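Walker-type atpase (Pyrococcus abyssi, PDB 2QEN) is of unknown function but binds ADP and a magnesium ion at a Walker-type nucleotide site, and is probably an ATPase. Local coordinates at residues Asn296-Ser299 / Leu300-Tyr304; Asn323-Met327 / Asn328-Glu332; Ile339-Pro342 / Val343-Thr346. The protein carries 1 engineered substitution. All blocks are in the same frame, centred on the assembly; numbering follows the deposited sequence.

Contact 1. Residues Asn296-Ser299 / Leu300-Tyr304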
ATOM      1  N   ASN A 296      23.366  12.968   0.642  1.00 26.85           N
ATOM      2  CA  ASN A 296      22.048  12.950   1.276  1.00 27.19           C
ATOM      3  C   ASN A 296      21.663  14.314   1.899  1.00 27.04           C
ATOM      4  O   ASN A 296      20.809  14.418   2.795  1.00 26.12           O
ATOM      5  CB  ASN A 296      22.043  11.840   2.330  1.00 27.12           C
ATOM      6  CG  ASN A 296      23.076  12.060   3.384  1.00 27.33           C
ATOM      7  OD1 ASN A 296      23.761  13.081   3.376  1.00 28.58           O
ATOM      8  ND2 ASN A 296      23.192  11.122   4.318  1.00 27.04           N
ATOM      9  N   ARG A 297      22.327  15.352   1.408  1.00 26.78           N
ATOM     10  CA  ARG A 297      21.976  16.735   1.705  1.00 27.69           C
ATOM     11  C   ARG A 297      21.902  17.488   0.380  1.00 27.23           C
ATOM     12  O   ARG A 297      22.550  17.101  -0.594  1.00 27.55           O
ATOM     13  CB  ARG A 297      22.990  17.363   2.669  1.00 28.09           C
ATOM     14  CG  ARG A 297      22.739  16.958   4.128  1.00 32.75           C
ATOM     15  CD  ARG A 297      23.974  17.119   5.012  1.00 41.07           C
ATOM     16  NE  ARG A 297      24.812  15.923   4.935  1.00 47.61           N
ATOM     17  CZ  ARG A 297      24.691  14.852   5.721  1.00 49.13           C
ATOM     18  NH1 ARG A 297      23.771  14.817   6.686  1.00 50.23           N
ATOM     19  NH2 ARG A 297      25.504  13.814   5.543  1.00 49.11           N
ATOM     20  N   TRP A 298      21.079  18.527   0.348  1.00 26.25           N
ATOM     21  CA  TRP A 298      20.818  19.318  -0.849  1.00 25.72           C
ATOM     22  C   TRP A 298      22.039  19.616  -1.718  1.00 25.52           C
ATOM     23  O   TRP A 298      22.072  19.250  -2.896  1.00 25.76           O
ATOM     24  CB  TRP A 298      20.151  20.633  -0.441  1.00 24.84           C
ATOM     25  CG  TRP A 298      19.757  21.521  -1.577  1.00 24.68           C
ATOM     26  CD1 TRP A 298      20.564  22.392  -2.280  1.00 24.75           C
ATOM     27  CD2 TRP A 298      18.441  21.664  -2.126  1.00 23.92           C
ATOM     28  NE1 TRP A 298      19.821  23.054  -3.235  1.00 24.07           N
ATOM     29  CE2 TRP A 298      18.519  22.628  -3.161  1.00 24.51           C
ATOM     30  CE3 TRP A 298      17.204  21.065  -1.846  1.00 23.39           C
ATOM     31  CZ2 TRP A 298      17.398  23.012  -3.918  1.00 24.86           C
ATOM     32  CZ3 TRP A 298      16.090  21.443  -2.606  1.00 25.47           C
ATOM     33  CH2 TRP A 298      16.205  22.408  -3.638  1.00 24.65           C
ATOM     34  N   SER A 299      23.011  20.327  -1.155  1.00 25.37           N
ATOM     35  CA  SER A 299      24.225  20.695  -1.908  1.00 25.10           C
ATOM     36  C   SER A 299      25.048  19.475  -2.296  1.00 24.57           C
ATOM     37  O   SER A 299      25.706  19.483  -3.332  1.00 25.28           O
ATOM     38  CB  SER A 299      25.101  21.673  -1.118  1.00 24.30           C
ATOM     39  OG  SER A 299      25.526  21.070   0.089  1.00 23.68           O
ATOM     40  N   LEU A 300      25.025  18.437  -1.466  1.00 24.55           N
ATOM     41  CA  LEU A 300      25.746  17.195  -1.779  1.00 24.82           C
ATOM     42  C   LEU A 300      25.188  16.556  -3.054  1.00 24.71           C
ATOM     43  O   LEU A 300      25.955  16.158  -3.934  1.00 23.88           O
ATOM     44  CB  LEU A 300      25.709  16.203  -0.611  1.00 23.88           C
ATOM     45  CG  LEU A 300      26.488  16.538   0.671  1.00 25.63           C
ATOM     46  CD1 LEU A 300      26.198  15.497   1.783  1.00 22.47           C
ATOM     47  CD2 LEU A 300      28.007  16.692   0.452  1.00 23.48           C
ATOM     48  N   ILE A 301      23.855  16.513  -3.144  1.00 25.73           N
ATOM     49  CA  ILE A 301      23.121  15.955  -4.283  1.00 27.19           C
ATOM     50  C   ILE A 301      23.369  16.771  -5.540  1.00 27.68           C
ATOM     51  O   ILE A 301      23.692  16.231  -6.595  1.00 27.47           O
ATOM     52  CB  ILE A 301      21.576  15.900  -4.024  1.00 27.61           C
ATOM     53  CG1 ILE A 301      21.229  14.831  -2.985  1.00 27.76           C
ATOM     54  CG2 ILE A 301      20.819  15.622  -5.344  1.00 28.14           C
ATOM     55  CD1 ILE A 301      19.831  14.962  -2.416  1.00 27.83           C
ATOM     56  N   ARG A 302      23.228  18.081  -5.397  1.00 28.18           N
ATOM     57  CA  ARG A 302      23.342  19.016  -6.485  1.00 28.85           C
ATOM     58  C   ARG A 302      24.733  19.008  -7.135  1.00 28.62           C
ATOM     59  O   ARG A 302      24.838  18.943  -8.374  1.00 28.65           O
ATOM     60  CB  ARG A 302      23.000  20.397  -5.937  1.00 29.98           C
ATOM     61  CG  ARG A 302      22.830  21.517  -6.932  1.00 33.23           C
ATOM     62  CD  ARG A 302      22.816  22.844  -6.152  1.00 38.99           C
ATOM     63  NE  ARG A 302      24.145  23.134  -5.605  1.00 40.41           N
ATOM     64  CZ  ARG A 302      24.398  23.740  -4.445  1.00 41.55           C
ATOM     65  NH1 ARG A 302      23.414  24.149  -3.651  1.00 41.15           N
ATOM     66  NH2 ARG A 302      25.660  23.931  -4.079  1.00 42.79           N
ATOM     67  N   ASP A 303      25.789  19.083  -6.318  1.00 27.23           N
ATOM     68  CA  ASP A 303      27.161  19.037  -6.838  1.00 26.45           C
ATOM     69  C   ASP A 303      27.489  17.677  -7.465  1.00 25.53           C
ATOM     70  O   ASP A 303      28.182  17.612  -8.468  1.00 23.89           O
ATOM     71  CB  ASP A 303      28.194  19.309  -5.737  1.00 26.41           C
ATOM     72  CG  ASP A 303      28.105  20.726  -5.144  1.00 28.62           C
ATOM     73  OD1 ASP A 303      27.435  21.638  -5.722  1.00 29.20           O
ATOM     74  OD2 ASP A 303      28.736  20.907  -4.073  1.00 26.52           O
ATOM     75  N   TYR A 304      27.008  16.598  -6.850  1.00 25.56           N
ATOM     76  CA  TYR A 304      27.324  15.239  -7.316  1.00 26.14           C
ATOM     77  C   TYR A 304      26.827  15.044  -8.744  1.00 26.17           C
ATOM     78  O   TYR A 304      27.584  14.633  -9.635  1.00 25.75           O
ATOM     79  CB  TYR A 304      26.718  14.180  -6.391  1.00 26.56           C
ATOM     80  CG  TYR A 304      27.013  12.750  -6.821  1.00 27.42           C
ATOM     81  CD1 TYR A 304      28.324  12.240  -6.791  1.00 27.51           C
ATOM     82  CD2 TYR A 304      25.985  11.917  -7.266  1.00 27.52           C
ATOM     83  CE1 TYR A 304      28.592  10.931  -7.196  1.00 29.00           C
ATOM     84  CE2 TYR A 304      26.233  10.608  -7.666  1.00 27.13           C
ATOM     85  CZ  TYR A 304      27.530  10.117  -7.613  1.00 28.04           C
ATOM     86  OH  TYR A 304      27.777   8.828  -8.017  1.00 28.10           O
TER
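Arg297, Trp298 and Ser299 meet Ile301, Arg302 and Asp303 first through the backbone. Arg297 is the N-cap, and the helix starts immediately after it. Its carbonyl O accepts from Ile301 N at 2.9 Å. The next two bonds of the same i to i+4 series are Arg302 N to Trp298 O and Asp303 N to Ser299 O, both 3.0 Å.

Among the polar side chains, Arg302 links several neighbours. Its CG stands anti to the backbone N (chi1 -170°) and the chain bends at chi3, which turns the guanidinium back over the first helical turn. There one flat face of the guanidinium rests on Ser299, NH2 being 3.8 Å from Ser299 CB, while NH1 comes to the edge of the Trp298 indole, 3.6 Å from its CD1. Ring and guanidinium planes are 70° apart, too steep for a stack. NH2 also forms a salt bridge with Asp303 OD1 at 3.3 Å, the hydrogen bond within it being weak. Glu314 of the following helix accepts a hydrogen bond from Trp298 NE1 and forms a long, weak ion pair with Arg302 NH1. With an alanine in place of Arg302, the Asp303 carboxylate would probably lose this salt-bridge mate, and the guanidinium packing on Ser299 and beside the indole would go.

Van der Waals contact joins Leu300 to the polar side chains before the helix. Leu300 runs alongside Arg297 and Asn296, its CD1 lying at the edge of the Arg297 guanidinium, 3.5 Å from NE. The same methyl is 3.8 Å from Asn296 OD1.

Such a capped first turn, with its tryptophan set against helix 314-326 and strand 336-339, is consistent with the opening helix of the helix-turn-helix in a winged-helix domain.

Contact 2. Residues Asn323-Met327 / Asn328-Glu332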
ATOM      1  N   ASN A 323       8.452  15.384  -4.940  1.00 26.59           N
ATOM      2  CA  ASN A 323       7.757  14.264  -5.589  1.00 26.71           C
ATOM      3  C   ASN A 323       8.196  12.884  -5.078  1.00 26.48           C
ATOM      4  O   ASN A 323       7.370  12.022  -4.795  1.00 26.55           O
ATOM      5  CB  ASN A 323       7.928  14.342  -7.105  1.00 26.82           C
ATOM      6  CG  ASN A 323       7.108  15.461  -7.734  1.00 28.34           C
ATOM      7  OD1 ASN A 323       7.269  15.767  -8.917  1.00 30.73           O
ATOM      8  ND2 ASN A 323       6.212  16.062  -6.952  1.00 27.82           N
ATOM      9  N   LEU A 324       9.503  12.695  -4.977  1.00 26.14           N
ATOM     10  CA  LEU A 324      10.116  11.494  -4.412  1.00 26.20           C
ATOM     11  C   LEU A 324       9.644  11.199  -2.988  1.00 25.90           C
ATOM     12  O   LEU A 324       9.417  10.036  -2.627  1.00 25.86           O
ATOM     13  CB  LEU A 324      11.642  11.670  -4.440  1.00 26.14           C
ATOM     14  CG  LEU A 324      12.525  10.865  -5.408  1.00 28.01           C
ATOM     15  CD1 LEU A 324      11.807  10.084  -6.558  1.00 25.57           C
ATOM     16  CD2 LEU A 324      13.731  11.684  -5.888  1.00 26.31           C
ATOM     17  N   LYS A 325       9.496  12.251  -2.186  1.00 25.52           N
ATOM     18  CA  LYS A 325       8.910  12.147  -0.847  1.00 26.08           C
ATOM     19  C   LYS A 325       7.423  11.748  -0.854  1.00 26.22           C
ATOM     20  O   LYS A 325       6.996  10.886  -0.057  1.00 26.55           O
ATOM     21  CB  LYS A 325       9.077  13.480  -0.099  1.00 26.57           C
ATOM     22  CG  LYS A 325      10.515  13.797   0.332  1.00 25.71           C
ATOM     23  CD  LYS A 325      10.706  15.307   0.624  1.00 26.73           C
ATOM     24  CE  LYS A 325      10.133  15.731   1.967  1.00 29.44           C
ATOM     25  NZ  LYS A 325      10.315  17.211   2.255  1.00 29.22           N
ATOM     26  N   LYS A 326       6.646  12.376  -1.745  1.00 25.48           N
ATOM     27  CA  LYS A 326       5.212  12.109  -1.912  1.00 25.27           C
ATOM     28  C   LYS A 326       4.945  10.699  -2.442  1.00 25.12           C
ATOM     29  O   LYS A 326       3.905  10.099  -2.151  1.00 24.47           O
ATOM     30  CB  LYS A 326       4.589  13.108  -2.890  1.00 24.96           C
ATOM     31  CG  LYS A 326       4.454  14.542  -2.378  1.00 25.67           C
ATOM     32  CD  LYS A 326       3.898  15.433  -3.492  1.00 25.89           C
ATOM     33  CE  LYS A 326       3.901  16.920  -3.120  1.00 27.59           C
ATOM     34  NZ  LYS A 326       2.584  17.308  -2.553  1.00 28.99           N
ATOM     35  N   MET A 327       5.875  10.202  -3.252  1.00 25.17           N
ATOM     36  CA  MET A 327       5.839   8.831  -3.745  1.00 25.96           C
ATOM     37  C   MET A 327       6.379   7.869  -2.685  1.00 25.48           C
ATOM     38  O   MET A 327       6.330   6.661  -2.866  1.00 25.29           O
ATOM     39  CB  MET A 327       6.679   8.712  -5.030  1.00 26.13           C
ATOM     40  CG  MET A 327       5.927   8.977  -6.345  1.00 25.85           C
ATOM     41  SD  MET A 327       7.100   9.132  -7.725  1.00 27.60           S
ATOM     42  CE  MET A 327       6.378   8.056  -8.931  1.00 27.95           C
ATOM     43  N   ASN A 328       6.940   8.419  -1.604  1.00 25.53           N
ATOM     44  CA  ASN A 328       7.524   7.632  -0.515  1.00 26.02           C
ATOM     45  C   ASN A 328       8.777   6.810  -0.891  1.00 26.53           C
ATOM     46  O   ASN A 328       9.065   5.775  -0.254  1.00 26.27           O
ATOM     47  CB  ASN A 328       6.464   6.716   0.107  1.00 26.51           C
ATOM     48  CG  ASN A 328       6.373   6.855   1.614  1.00 28.46           C
ATOM     49  OD1 ASN A 328       7.184   7.540   2.243  1.00 31.56           O
ATOM     50  ND2 ASN A 328       5.384   6.195   2.203  1.00 29.03           N
ATOM     51  N   TRP A 329       9.521   7.249  -1.909  1.00 26.59           N
ATOM     52  CA  TRP A 329      10.836   6.635  -2.190  1.00 27.44           C
ATOM     53  C   TRP A 329      11.795   7.049  -1.090  1.00 27.60           C
ATOM     54  O   TRP A 329      12.693   6.292  -0.705  1.00 27.35           O
ATOM     55  CB  TRP A 329      11.396   7.063  -3.550  1.00 27.15           C
ATOM     56  CG  TRP A 329      10.746   6.337  -4.703  1.00 27.88           C
ATOM     57  CD1 TRP A 329       9.706   6.775  -5.455  1.00 27.26           C
ATOM     58  CD2 TRP A 329      11.101   5.046  -5.223  1.00 26.59           C
ATOM     59  NE1 TRP A 329       9.382   5.847  -6.407  1.00 26.98           N
ATOM     60  CE2 TRP A 329      10.221   4.775  -6.294  1.00 27.60           C
ATOM     61  CE3 TRP A 329      12.081   4.104  -4.898  1.00 27.05           C
ATOM     62  CZ2 TRP A 329      10.283   3.594  -7.041  1.00 28.03           C
ATOM     63  CZ3 TRP A 329      12.146   2.924  -5.638  1.00 27.56           C
ATOM     64  CH2 TRP A 329      11.252   2.682  -6.703  1.00 28.15           C
ATOM     65  N   ILE A 330      11.527   8.240  -0.550  1.00 27.87           N
ATOM     66  CA  ILE A 330      12.456   8.952   0.300  1.00 27.76           C
ATOM     67  C   ILE A 330      11.775   9.580   1.518  1.00 27.67           C
ATOM     68  O   ILE A 330      10.627   9.999   1.455  1.00 26.75           O
ATOM     69  CB  ILE A 330      13.211  10.006  -0.574  1.00 28.02           C
ATOM     70  CG1 ILE A 330      14.661   9.656  -0.690  1.00 27.90           C
ATOM     71  CG2 ILE A 330      12.976  11.460  -0.197  1.00 27.96           C
ATOM     72  CD1 ILE A 330      14.876   8.951  -1.919  1.00 29.25           C
ATOM     73  N   VAL A 331      12.507   9.609   2.627  1.00 28.29           N
ATOM     74  CA  VAL A 331      12.156  10.405   3.790  1.00 29.16           C
ATOM     75  C   VAL A 331      13.199  11.535   3.948  1.00 29.98           C
ATOM     76  O   VAL A 331      14.408  11.321   3.724  1.00 29.34           O
ATOM     77  CB  VAL A 331      12.096   9.528   5.077  1.00 29.21           C
ATOM     78  CG1 VAL A 331      11.554  10.308   6.221  1.00 30.33           C
ATOM     79  CG2 VAL A 331      11.197   8.300   4.865  1.00 30.28           C
ATOM     80  N   GLU A 332      12.726  12.736   4.290  1.00 30.54           N
ATOM     81  CA  GLU A 332      13.592  13.819   4.745  1.00 32.28           C
ATOM     82  C   GLU A 332      13.427  13.999   6.245  1.00 32.82           C
ATOM     83  O   GLU A 332      12.333  14.313   6.716  1.00 32.83           O
ATOM     84  CB  GLU A 332      13.296  15.145   4.026  1.00 31.73           C
ATOM     85  CG  GLU A 332      14.173  16.309   4.528  1.00 33.21           C
ATOM     86  CD  GLU A 332      13.943  17.641   3.801  1.00 34.33           C
ATOM     87  OE1 GLU A 332      12.941  17.777   3.052  1.00 36.12           O
ATOM     88  OE2 GLU A 332      14.789  18.562   3.982  1.00 36.67           O
TER
HETATM   89  O   HOH W   1       8.344  10.636   2.486  1.00 28.64           O
HETATM   90  O   HOH W   2      10.160  16.519   5.388  1.00 45.68           O
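Leu324 and Lys325 turn their carbonyls to the chain beyond the helix end in a Schellman motif: Asn328 takes a positive phi of 66°, Trp329 N donates to Leu324 O at 2.9 Å, and Asn328 N makes a weak bond to Lys325 O. Ile330 N, at the start of strand 330-333, adds a further weak bond to Leu324 O.

On one side of the turn, Trp329 is packed by two apolar neighbours. Met327 lies alongside it, its CB 3.6 Å from Trp329 CD1 at the ring edge, and its sulfur also sits at that edge in a Met-aromatic contact. Leu324 CD1 approaches the same carbon obliquely, at 4.1 Å.

On the other side Lys325 follows the strand. Its CG presses against Ile330 CG2 at 3.4 Å, tighter than ordinary carbon packing. A bend at chi3 (77°) then swings the chain across to Glu332, whose OE1 receives NZ in a salt bridge of 2.8 Å. Glu332 meets it with an extended chain. A water molecule lies between the two backbones, 2.9 Å from Lys325 O and 2.6 Å from Ile330 O.

Asn328 directs its ND2 to Ser172 O of the ATPase part; the nearest atoms of its side chain and the bound ADP are about 9 Å apart, so it does not touch the nucleotide.

Chemically, helix end and wing strand are joined by backbone bonds and one charge pair, with a water placed between Lys325 O and Ile330 O. Since Lys325 NZ also forms a salt bridge with Glu322, one ammonium pairs with two carboxylates, which would probably favour its charged form.

Contact 3. Residues Ile339-Pro342 / Val343-Thr346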
ATOM      1  N   ILE A 339      16.732   6.963   1.667  1.00 29.26           N
ATOM      2  CA  ILE A 339      15.860   5.996   1.025  1.00 28.84           C
ATOM      3  C   ILE A 339      14.955   5.395   2.122  1.00 28.57           C
ATOM      4  O   ILE A 339      15.437   4.930   3.165  1.00 28.51           O
ATOM      5  CB  ILE A 339      16.673   4.904   0.278  1.00 28.64           C
ATOM      6  CG1 ILE A 339      17.738   5.518  -0.649  1.00 29.15           C
ATOM      7  CG2 ILE A 339      15.763   3.928  -0.461  1.00 28.89           C
ATOM      8  CD1 ILE A 339      17.242   6.449  -1.738  1.00 29.05           C
ATOM      9  N   ALA A 340      13.648   5.449   1.885  1.00 27.94           N
ATOM     10  CA  ALA A 340      12.649   4.961   2.827  1.00 27.90           C
ATOM     11  C   ALA A 340      12.812   3.469   3.157  1.00 27.85           C
ATOM     12  O   ALA A 340      12.632   3.070   4.314  1.00 28.27           O
ATOM     13  CB  ALA A 340      11.237   5.247   2.294  1.00 27.56           C
ATOM     14  N   ASP A 341      13.121   2.661   2.140  1.00 27.48           N
ATOM     15  CA  ASP A 341      13.358   1.219   2.289  1.00 27.35           C
ATOM     16  C   ASP A 341      14.864   0.935   2.136  1.00 27.04           C
ATOM     17  O   ASP A 341      15.423   1.162   1.075  1.00 26.79           O
ATOM     18  CB  ASP A 341      12.545   0.450   1.230  1.00 27.32           C
ATOM     19  CG  ASP A 341      12.738  -1.078   1.293  1.00 28.06           C
ATOM     20  OD1 ASP A 341      13.641  -1.584   1.999  1.00 28.61           O
ATOM     21  OD2 ASP A 341      11.974  -1.793   0.605  1.00 29.04           O
ATOM     22  N   PRO A 342      15.522   0.425   3.199  1.00 27.04           N
ATOM     23  CA  PRO A 342      16.977   0.165   3.195  1.00 26.85           C
ATOM     24  C   PRO A 342      17.441  -0.866   2.159  1.00 26.74           C
ATOM     25  O   PRO A 342      18.600  -0.837   1.741  1.00 26.79           O
ATOM     26  CB  PRO A 342      17.236  -0.376   4.605  1.00 26.88           C
ATOM     27  CG  PRO A 342      15.928  -0.884   5.058  1.00 26.90           C
ATOM     28  CD  PRO A 342      14.921   0.061   4.492  1.00 26.74           C
ATOM     29  N   VAL A 343      16.554  -1.782   1.775  1.00 26.59           N
ATOM     30  CA  VAL A 343      16.823  -2.722   0.689  1.00 26.35           C
ATOM     31  C   VAL A 343      16.866  -2.011  -0.687  1.00 26.94           C
ATOM     32  O   VAL A 343      17.733  -2.302  -1.512  1.00 27.49           O
ATOM     33  CB  VAL A 343      15.849  -3.921   0.747  1.00 26.14           C
ATOM     34  CG1 VAL A 343      16.052  -4.885  -0.424  1.00 25.24           C
ATOM     35  CG2 VAL A 343      16.007  -4.643   2.072  1.00 25.34           C
ATOM     36  N   VAL A 344      15.955  -1.066  -0.925  1.00 27.44           N
ATOM     37  CA  VAL A 344      16.051  -0.190  -2.098  1.00 27.62           C
ATOM     38  C   VAL A 344      17.422   0.509  -2.146  1.00 28.33           C
ATOM     39  O   VAL A 344      18.077   0.524  -3.187  1.00 28.53           O
ATOM     40  CB  VAL A 344      14.864   0.817  -2.193  1.00 27.35           C
ATOM     41  CG1 VAL A 344      15.050   1.815  -3.345  1.00 27.45           C
ATOM     42  CG2 VAL A 344      13.570   0.080  -2.386  1.00 26.67           C
ATOM     43  N   ALA A 345      17.868   1.054  -1.016  1.00 28.85           N
ATOM     44  CA  ALA A 345      19.204   1.634  -0.931  1.00 29.44           C
ATOM     45  C   ALA A 345      20.327   0.637  -1.318  1.00 29.94           C
ATOM     46  O   ALA A 345      21.229   0.978  -2.095  1.00 29.65           O
ATOM     47  CB  ALA A 345      19.440   2.230   0.466  1.00 29.45           C
ATOM     48  N   THR A 346      20.262  -0.586  -0.783  1.00 30.67           N
ATOM     49  CA  THR A 346      21.207  -1.659  -1.131  1.00 31.01           C
ATOM     50  C   THR A 346      21.233  -1.936  -2.639  1.00 31.80           C
ATOM     51  O   THR A 346      22.302  -2.030  -3.232  1.00 31.94           O
ATOM     52  CB  THR A 346      20.907  -2.950  -0.332  1.00 31.07           C
ATOM     53  OG1 THR A 346      21.062  -2.678   1.068  1.00 31.21           O
ATOM     54  CG2 THR A 346      21.852  -4.104  -0.719  1.00 30.31           C
TER
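Asp341, the N-cap of helix 342-348, touches Val343 and Val344 along its whole side chain. CB lies 3.8 Å from Val344 CG2, the two side chains crossing at about a right angle. CG, set opposite the backbone N (chi1 179°), carries the carboxylate forward over the first turn and lies about equally far from Val343 N and Val344 N. At the tip the two oxygens part company. OD1 accepts from Val343 N at 2.9 Å, the capping bond, with the donor standing 43° out of the carboxylate plane; it also rests 3.5 Å from Val343 CB. Asp341 OD2 brushes Val344 CG2 at 3.9 Å. The hydrogen bond of OD2 comes from Trp241 NE1.

The backbone completes the cap. Asp341 O receives Ala345 N at 3.2 Å, and Pro342, as first residue of the helix, has no N-H that would need a partner. Pro342 O is gripped twice by Thr346, by N and by OG1, the latter at 3.1 Å, from opposite faces of the carbonyl plane.

Ile339, at the end of the preceding strand, packs against the first turn of the helix. Its CG2 meets Val344 CG1 at 3.6 Å, while CB and CG1 lean on the methyl of Ala345. Val344 in turn packs against Ile270 of helix 255-280.

Placed at the start of a helix and held by two N-H donors, the Asp341 carboxylate is probably stabilised as an anion by the helix's positive end. Its second bond, to Trp241, couples this C-terminal helix to the helix 239-252.

How the contacts relate
Along the chain the three contacts come in series, and all lie on the same side of its centre. Contact 1 starts helix 298-307; contact 2 ends the next helix, 314-326, and leads into strand 330-333; contact 3 follows the partner strand 336-339 and starts helix 342-348. Contacts 1 and 2 have centres 16 Å apart and do not touch, nor do contacts 1 and 3. Contacts 2 and 3, with centres 12 Å apart, meet directly: Trp329 O probably accepts from Ala340 N, and Ile330 CD1 packs on Ile339 CD1. The contacts thus mark the starts or ends of helices in and next to the winged-helix-like region, with contacts 2 and 3 on the side nearer the ADP-bound ATPase part.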